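Local coordinates for prolyl 4-hydroxylase alpha subunit Fe(2+) 2OG dioxygenase domain-containing protein (PDB 3W20) that probably acts as a 2-oxoglutarate-dependent dioxygenase on N-substituted L-amino acids, with a zinc ion held in its metal site in this crystal, at residues P175-G180 with F240-L245; M193-N198 with A226-K231. One frame throughout, in Å; residues are numbered along the deposited sequence.

Interaction 1: P175-G180 with F240-L245; sequences PRQLGG and FQSKNL
Arg176 NH2 donates to Gln241 OE1 over 2.9 Å, an almost straight bond (170° at the hydrogen) that lies in the guanidinium plane and meets a lone pair of the amide, although the two planes stand 86° apart. Arg199 binds the same OE1, while Gln241 NE2 is held by Ala35 O and Asp33. Along the backbone, Gly179 and Phe240 exchange two bonds as an antiparallel hydrogen-bonded pair, Gly179 N to Phe240 O at 2.9 Å and Phe240 N to Gly179 O at 3.0 Å. Past Gln241 the chain turns, and Ser242 N reaches Gln177 O at 2.9 Å. A water donates to Pro175 O and Gln177 O and accepts from Lys243 N, tying the turn to the start of the other segment. Packing follows: Gly179 CA sits off-centre over the Phe240 ring, 4.2 Å from its centroid, and Leu178 CD2 touches Gln241 CG. Gln177, extended with CG anti to N (chi1 175°), lays CG 3.4 Å from Ser242 OG; its OE1 goes on to Val159 N, as OG does to Asp157 O. Gln241 OE1 and NE2, Gln177 OE1 and Ser242 OG thus all find partners, and Ser242 braces the backbone of zinc ligand Asp157.

Interaction 2: M193-N198 with A226-K231; sequences MVMWDN and AKIMLK
Val194 CG1, anti to the backbone N (chi1 177°), touches two neighbours on one face of an antiparallel strand pair: it meets Lys227 CD at 3.8 Å and rests over the rim of one face of the Trp196 ring. The other branch, CG2, lies against Met229 CG in the conformer modelled here. Lys227 runs alongside that indole, its CB over the five-membered ring, 4.2 Å from the centroid, and its CD near NE1; beyond this the extended chain carries the ammonium group away. On the reverse face Met195 and Ile228 point the same way and end methyl to methyl, CE to CD1 at 3.5 Å, a tight fit made by the bend of the selenomethionine at its last torsion (chi3 75°). Next to them Met193 and Leu230 touch more loosely, CB to CB at 4.3 Å. Met10 of strand 4-10 packs on Ile228 and Leu230, and Phe240 on Met195. Paired backbone bonds at Met193-Leu230 and Met195-Ile228 set the register, and Asp197 N to Ala226 O, 2.8 Å, extends it past the strand end. Strand 193-196 is the centre of a three-stranded antiparallel sheet, with 227-230 and 246-248 at its flanks; strand 246-248 carries zinc ligand His246, in keeping with the minor sheet of a double-stranded beta-helix dioxygenase.

How the interactions relate
Interaction 1 is buried near the middle of the chain, whereas interaction 2 lies farther out, about 12 Å away between centres, with one face inward and the other partly exposed. Their strands belong to different sheets, yet 178-185 runs on to 193-196 and 227-230 to 236-241, so interaction 2 is nested in the loop that interaction 1 closes. They meet where Phe240 CD1 packs on Met193 CE and where Leu245 probably bonds through its backbone to Trp196 and Asn198. Side-chain amide, guanidinium and water bonds supplement a short strand pairing in interaction 1; interaction 2 combines regular backbone bonding with apolar side chains. His246 adjoins both, through Phe240 and Met193.

Interaction 1: P175-G180 with F240-L245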
ATOM      1  N   PRO A 175      24.521   5.452  -1.561  1.00 14.72           N
ATOM      2  CA  PRO A 175      25.222   6.737  -1.329  1.00 14.13           C
ATOM      3  C   PRO A 175      25.137   7.724  -2.475  1.00 14.24           C
ATOM      4  O   PRO A 175      25.289   8.932  -2.286  1.00 14.74           O
ATOM      5  CB  PRO A 175      26.715   6.297  -1.133  1.00 16.47           C
ATOM      6  CG  PRO A 175      26.756   4.886  -1.652  1.00 16.26           C
ATOM      7  CD  PRO A 175      25.421   4.265  -1.559  1.00 14.60           C
ATOM      8  N   ARG A 176      24.816   7.253  -3.690  1.00 13.24           N
ATOM      9  CA  ARG A 176      24.651   8.146  -4.790  1.00 14.09           C
ATOM     10  C   ARG A 176      23.182   8.414  -5.139  1.00 13.57           C
ATOM     11  O   ARG A 176      22.859   8.683  -6.305  1.00 14.76           O
ATOM     12  CB  ARG A 176      25.438   7.700  -6.047  1.00 14.45           C
ATOM     13  CG  ARG A 176      26.925   7.402  -5.761  1.00 15.73           C
ATOM     14  CD  ARG A 176      27.651   8.597  -5.088  1.00 16.20           C
ATOM     15  NE  ARG A 176      28.723   8.038  -4.234  1.00 20.51           N
ATOM     16  CZ  ARG A 176      29.212   8.651  -3.161  1.00 18.06           C
ATOM     17  NH1 ARG A 176      30.149   8.052  -2.464  1.00 20.06           N
ATOM     18  NH2 ARG A 176      28.849   9.879  -2.793  1.00 17.98           N
ATOM     19  N   GLN A 177      22.259   8.254  -4.171  1.00 12.04           N
ATOM     20  CA  GLN A 177      20.828   8.526  -4.489  1.00 12.31           C
ATOM     21  C   GLN A 177      20.770   9.952  -5.086  1.00 12.25           C
ATOM     22  O   GLN A 177      21.381  10.878  -4.516  1.00 12.66           O
ATOM     23  CB  GLN A 177      20.016   8.487  -3.208  1.00 11.10           C
ATOM     24  CG  GLN A 177      18.508   8.889  -3.423  1.00 12.09           C
ATOM     25  CD  GLN A 177      17.665   8.649  -2.176  1.00 11.70           C
ATOM     26  OE1 GLN A 177      17.806   7.629  -1.514  1.00 12.65           O
ATOM     27  NE2 GLN A 177      16.664   9.526  -1.974  1.00 11.98           N
ATOM     28  N   LEU A 178      19.995  10.126  -6.183  1.00 11.81           N
ATOM     29  CA  LEU A 178      19.940  11.467  -6.796  1.00 12.78           C
ATOM     30  C   LEU A 178      18.583  12.045  -6.611  1.00 14.68           C
ATOM     31  O   LEU A 178      17.598  11.291  -6.715  1.00 13.39           O
ATOM     32  CB  LEU A 178      20.238  11.390  -8.293  1.00 13.26           C
ATOM     33  CG  LEU A 178      21.558  10.666  -8.546  1.00 12.78           C
ATOM     34  CD1 LEU A 178      21.729  10.615 -10.066  1.00 13.99           C
ATOM     35  CD2 LEU A 178      22.777  11.346  -7.821  1.00 13.14           C
ATOM     36  N   GLY A 179      18.500  13.374  -6.437  1.00 14.34           N
ATOM     37  CA  GLY A 179      17.220  14.077  -6.630  1.00 15.23           C
ATOM     38  C   GLY A 179      17.293  14.704  -8.031  1.00 15.10           C
ATOM     39  O   GLY A 179      18.399  15.068  -8.498  1.00 15.45           O
ATOM     40  N   GLY A 180      16.147  14.816  -8.717  1.00 15.88           N
ATOM     41  CA  GLY A 180      16.132  15.445 -10.046  1.00 16.27           C
ATOM     42  C   GLY A 180      14.875  16.307 -10.042  1.00 17.52           C
ATOM     43  O   GLY A 180      13.749  15.756  -9.803  1.00 17.37           O
ATOM     44  N   PHE A 240      21.177  16.179  -8.357  1.00 12.85           N
ATOM     45  CA  PHE A 240      22.132  16.313  -7.322  1.00 12.54           C
ATOM     46  C   PHE A 240      22.163  15.113  -6.400  1.00 12.71           C
ATOM     47  O   PHE A 240      21.213  14.309  -6.373  1.00 13.11           O
ATOM     48  CB  PHE A 240      21.840  17.554  -6.407  1.00 12.24           C
ATOM     49  CG  PHE A 240      20.509  17.495  -5.706  1.00 14.78           C
ATOM     50  CD1 PHE A 240      20.426  17.278  -4.318  1.00 14.47           C
ATOM     51  CD2 PHE A 240      19.325  17.729  -6.427  1.00 15.87           C
ATOM     52  CE1 PHE A 240      19.155  17.222  -3.686  1.00 15.85           C
ATOM     53  CE2 PHE A 240      18.068  17.666  -5.803  1.00 15.15           C
ATOM     54  CZ  PHE A 240      17.977  17.447  -4.439  1.00 15.87           C
ATOM     55  N   GLN A 241      23.256  15.032  -5.629  1.00 12.87           N
ATOM     56  CA  GLN A 241      23.346  13.899  -4.669  1.00 12.70           C
ATOM     57  C   GLN A 241      22.488  14.224  -3.459  1.00 13.71           C
ATOM     58  O   GLN A 241      22.809  15.131  -2.611  1.00 13.81           O
ATOM     59  CB  GLN A 241      24.808  13.569  -4.295  1.00 13.56           C
ATOM     60  CG  GLN A 241      25.577  13.103  -5.487  1.00 12.81           C
ATOM     61  CD  GLN A 241      26.883  12.392  -5.057  1.00 14.59           C
ATOM     62  OE1 GLN A 241      26.857  11.591  -4.114  1.00 15.12           O
ATOM     63  NE2 GLN A 241      27.980  12.671  -5.707  1.00 13.73           N
ATOM     64  N   SER A 242      21.370  13.482  -3.269  1.00 11.40           N
ATOM     65  CA  SER A 242      20.375  13.972  -2.328  1.00 12.03           C
ATOM     66  C   SER A 242      20.714  13.666  -0.851  1.00 13.96           C
ATOM     67  O   SER A 242      20.055  14.179   0.057  1.00 12.77           O
ATOM     68  CB  SER A 242      18.977  13.480  -2.712  1.00 12.67           C
ATOM     69  OG  SER A 242      18.845  12.079  -2.442  1.00 13.00           O
ATOM     70  N   LYS A 243      21.777  12.855  -0.613  1.00 11.91           N
ATOM     71  CA  LYS A 243      22.207  12.646   0.784  1.00 12.02           C
ATOM     72  C   LYS A 243      22.882  13.898   1.433  1.00 11.56           C
ATOM     73  O   LYS A 243      23.007  13.933   2.685  1.00 13.07           O
ATOM     74  CB  LYS A 243      23.119  11.404   0.827  1.00 12.34           C
ATOM     75  CG  LYS A 243      22.192  10.175   0.813  1.00 11.95           C
ATOM     76  CD  LYS A 243      23.041   8.918   0.944  1.00 12.38           C
ATOM     77  CE  LYS A 243      23.930   8.790   2.195  1.00 11.22           C
ATOM     78  NZ  LYS A 243      23.124   8.914   3.487  1.00 11.42           N
ATOM     79  N   ASN A 244      23.393  14.801   0.575  1.00 13.49           N
ATOM     80  CA  ASN A 244      23.973  16.088   1.072  1.00 13.64           C
ATOM     81  C   ASN A 244      22.833  16.909   1.609  1.00 14.17           C
ATOM     82  O   ASN A 244      21.774  17.003   0.968  1.00 14.14           O
ATOM     83  CB  ASN A 244      24.638  16.809  -0.076  1.00 14.47           C
ATOM     84  CG  ASN A 244      25.768  16.003  -0.680  1.00 18.95           C
ATOM     85  OD1 ASN A 244      26.573  15.494  -0.008  1.00 23.05           O
ATOM     86  ND2 ASN A 244      25.873  16.033  -1.955  1.00 27.06           N
ATOM     87  N   LEU A 245      23.055  17.469   2.793  1.00 12.61           N
ATOM     88  CA  LEU A 245      22.081  18.417   3.340  1.00 14.47           C
ATOM     89  C   LEU A 245      21.757  19.550   2.315  1.00 14.53           C
ATOM     90  O   LEU A 245      22.635  20.063   1.607  1.00 14.47           O
ATOM     91  CB  LEU A 245      22.674  18.953   4.651  1.00 15.70           C
ATOM     92  CG  LEU A 245      21.558  19.558   5.459  1.00 20.26           C
ATOM     93  CD1 LEU A 245      20.838  18.465   6.220  1.00 20.44           C
ATOM     94  CD2 LEU A 245      22.196  20.613   6.358  1.00 23.24           C
TER
HETATM   95  O   HOH W   1      23.239  11.020  -2.397  1.00 12.91           O

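Interaction 2: M193-N198 with A226-K231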
HETATM    1  N   MSE A 193      18.384  26.926  -4.223  1.00 20.40           N
HETATM    2  CA  MSE A 193      18.725  25.777  -3.352  1.00 18.57           C
HETATM    3  C   MSE A 193      20.111  25.958  -2.823  1.00 17.97           C
HETATM    4  O   MSE A 193      21.031  26.315  -3.601  1.00 19.67           O
HETATM    5  CB  MSE A 193      18.627  24.460  -4.168  1.00 21.03           C
HETATM    6  CG  MSE A 193      18.833  23.317  -3.191  1.00 23.62           C
HETATM    7 SE   MSE A 193      18.647  21.685  -4.365  1.00 35.46          SE
HETATM    8  CE  MSE A 193      20.186  20.768  -3.837  1.00 25.05           C
ATOM      9  N   VAL A 194      20.306  25.690  -1.551  1.00 16.92           N
ATOM     10  CA  VAL A 194      21.644  25.649  -0.989  1.00 16.71           C
ATOM     11  C   VAL A 194      21.932  24.140  -0.675  1.00 16.65           C
ATOM     12  O   VAL A 194      21.059  23.414  -0.190  1.00 15.69           O
ATOM     13  CB  VAL A 194      21.733  26.471   0.285  1.00 19.12           C
ATOM     14  CG1 VAL A 194      23.116  26.334   0.847  1.00 20.42           C
ATOM     15  CG2 VAL A 194      21.448  27.929  -0.108  1.00 22.73           C
HETATM   16  N   MSE A 195      23.156  23.697  -0.956  1.00 14.99           N
HETATM   17  CA  MSE A 195      23.526  22.295  -0.719  1.00 12.87           C
HETATM   18  C   MSE A 195      24.866  22.346   0.054  1.00 15.31           C
HETATM   19  O   MSE A 195      25.856  22.990  -0.424  1.00 15.74           O
HETATM   20  CB  MSE A 195      23.625  21.559  -2.111  1.00 14.87           C
HETATM   21  CG  MSE A 195      24.183  20.210  -1.754  1.00 16.12           C
HETATM   22 SE   MSE A 195      24.182  19.181  -3.494  1.00 29.25          SE
HETATM   23  CE  MSE A 195      25.569  19.853  -4.474  1.00 21.02           C
ATOM     24  N   TRP A 196      24.913  21.716   1.269  1.00 13.21           N
ATOM     25  CA  TRP A 196      26.135  21.651   1.994  1.00 14.65           C
ATOM     26  C   TRP A 196      26.904  20.339   1.878  1.00 15.83           C
ATOM     27  O   TRP A 196      26.324  19.268   1.617  1.00 13.89           O
ATOM     28  CB  TRP A 196      25.837  21.822   3.470  1.00 15.84           C
ATOM     29  CG  TRP A 196      25.264  23.189   3.869  1.00 19.32           C
ATOM     30  CD1 TRP A 196      25.959  24.296   4.385  1.00 21.19           C
ATOM     31  CD2 TRP A 196      23.861  23.608   3.839  1.00 19.26           C
ATOM     32  NE1 TRP A 196      25.087  25.330   4.664  1.00 21.70           N
ATOM     33  CE2 TRP A 196      23.828  24.983   4.391  1.00 20.93           C
ATOM     34  CE3 TRP A 196      22.683  22.988   3.555  1.00 21.07           C
ATOM     35  CZ2 TRP A 196      22.635  25.693   4.498  1.00 21.78           C
ATOM     36  CZ3 TRP A 196      21.484  23.715   3.653  1.00 24.38           C
ATOM     37  CH2 TRP A 196      21.467  25.022   4.165  1.00 22.75           C
ATOM     38  N   ASP A 197      28.231  20.431   2.094  1.00 17.20           N
ATOM     39  CA  ASP A 197      29.100  19.253   2.177  1.00 17.04           C
ATOM     40  C   ASP A 197      29.005  18.605   3.548  1.00 16.78           C
ATOM     41  O   ASP A 197      29.929  18.624   4.436  1.00 16.84           O
ATOM     42  CB  ASP A 197      30.517  19.664   1.719  1.00 20.07           C
ATOM     43  CG  ASP A 197      31.520  18.575   1.900  1.00 24.52           C
ATOM     44  OD1 ASP A 197      31.138  17.400   1.782  1.00 22.55           O
ATOM     45  OD2 ASP A 197      32.670  18.924   2.252  1.00 28.22           O
ATOM     46  N   ASN A 198      27.806  18.079   3.798  1.00 17.32           N
ATOM     47  CA  ASN A 198      27.448  17.489   5.094  1.00 18.16           C
ATOM     48  C   ASN A 198      26.407  16.404   4.829  1.00 17.86           C
ATOM     49  O   ASN A 198      25.453  16.669   4.148  1.00 16.86           O
ATOM     50  CB  ASN A 198      26.868  18.546   6.037  1.00 19.72           C
ATOM     51  CG  ASN A 198      26.474  17.975   7.383  1.00 21.04           C
ATOM     52  OD1 ASN A 198      25.465  17.264   7.510  1.00 21.67           O
ATOM     53  ND2 ASN A 198      27.302  18.264   8.423  1.00 24.61           N
ATOM     54  N   ALA A 226      31.483  23.391   3.391  1.00 20.40           N
ATOM     55  CA  ALA A 226      31.432  24.065   2.100  1.00 20.86           C
ATOM     56  C   ALA A 226      29.980  24.021   1.579  1.00 22.45           C
ATOM     57  O   ALA A 226      29.265  23.028   1.769  1.00 19.57           O
ATOM     58  CB  ALA A 226      32.425  23.470   1.094  1.00 22.53           C
ATOM     59  N   LYS A 227      29.546  25.104   0.912  1.00 18.08           N
ATOM     60  CA  LYS A 227      28.212  25.075   0.329  1.00 18.60           C
ATOM     61  C   LYS A 227      28.216  25.470  -1.141  1.00 18.18           C
ATOM     62  O   LYS A 227      29.070  26.261  -1.567  1.00 17.89           O
ATOM     63  CB  LYS A 227      27.165  25.865   1.177  1.00 22.76           C
ATOM     64  CG  LYS A 227      27.222  27.318   0.983  1.00 25.04           C
ATOM     65  CD  LYS A 227      26.327  28.040   1.994  1.00 28.30           C
ATOM     66  CE  LYS A 227      26.729  29.495   1.860  1.00 26.93           C
ATOM     67  NZ  LYS A 227      25.890  30.332   2.777  1.00 26.73           N
ATOM     68  N   ILE A 228      27.272  24.903  -1.899  1.00 16.00           N
ATOM     69  CA  ILE A 228      27.011  25.254  -3.298  1.00 13.76           C
ATOM     70  C   ILE A 228      25.672  25.915  -3.280  1.00 16.86           C
ATOM     71  O   ILE A 228      24.669  25.324  -2.809  1.00 15.14           O
ATOM     72  CB  ILE A 228      26.917  23.961  -4.106  1.00 14.85           C
ATOM     73  CG1 ILE A 228      28.294  23.316  -4.138  1.00 14.51           C
ATOM     74  CG2 ILE A 228      26.427  24.264  -5.504  1.00 16.00           C
ATOM     75  CD1 ILE A 228      28.295  21.972  -4.849  1.00 14.04           C
HETATM   76  N   MSE A 229      25.610  27.194  -3.712  1.00 17.42           N
HETATM   77  CA  MSE A 229      24.303  27.852  -3.937  0.50 16.56           C
HETATM   78  C   MSE A 229      23.864  27.780  -5.393  1.00 16.48           C
HETATM   79  O   MSE A 229      24.591  28.119  -6.292  1.00 16.63           O
HETATM   80  CB  MSE A 229      24.298  29.303  -3.367  0.50 16.94           C
HETATM   81  CG  MSE A 229      24.351  29.234  -1.831  0.50 16.14           C
HETATM   82 SE   MSE A 229      24.590  31.060  -1.103  0.50 23.78          SE
HETATM   83  CE  MSE A 229      23.199  31.933  -2.183  0.50 21.99           C
ATOM     84  N   LEU A 230      22.639  27.272  -5.629  1.00 17.62           N
ATOM     85  CA  LEU A 230      22.123  27.063  -6.961  1.00 16.18           C
ATOM     86  C   LEU A 230      20.860  27.933  -7.114  1.00 16.98           C
ATOM     87  O   LEU A 230      20.164  28.118  -6.117  1.00 21.74           O
ATOM     88  CB  LEU A 230      21.655  25.593  -7.054  1.00 19.02           C
ATOM     89  CG  LEU A 230      22.707  24.493  -6.980  1.00 22.60           C
ATOM     90  CD1 LEU A 230      22.050  23.135  -7.136  1.00 26.91           C
ATOM     91  CD2 LEU A 230      23.680  24.726  -8.121  1.00 18.52           C
ATOM     92  N   LYS A 231      20.656  28.520  -8.292  1.00 17.62           N
ATOM     93  CA  LYS A 231      19.426  29.257  -8.575  1.00 18.93           C
ATOM     94  C   LYS A 231      18.891  28.716  -9.892  1.00 21.14           C
ATOM     95  O   LYS A 231      19.071  29.333 -10.958  1.00 22.73           O
ATOM     96  CB  LYS A 231      19.733  30.770  -8.762  1.00 20.74           C
ATOM     97  CG  LYS A 231      20.340  31.529  -7.581  1.00 26.78           C
ATOM     98  CD  LYS A 231      19.374  31.766  -6.437  1.00 25.76           C
ATOM     99  CE  LYS A 231      19.868  32.951  -5.565  1.00 26.09           C
ATOM    100  NZ  LYS A 231      19.002  33.263  -4.402  1.00 28.17           N
TER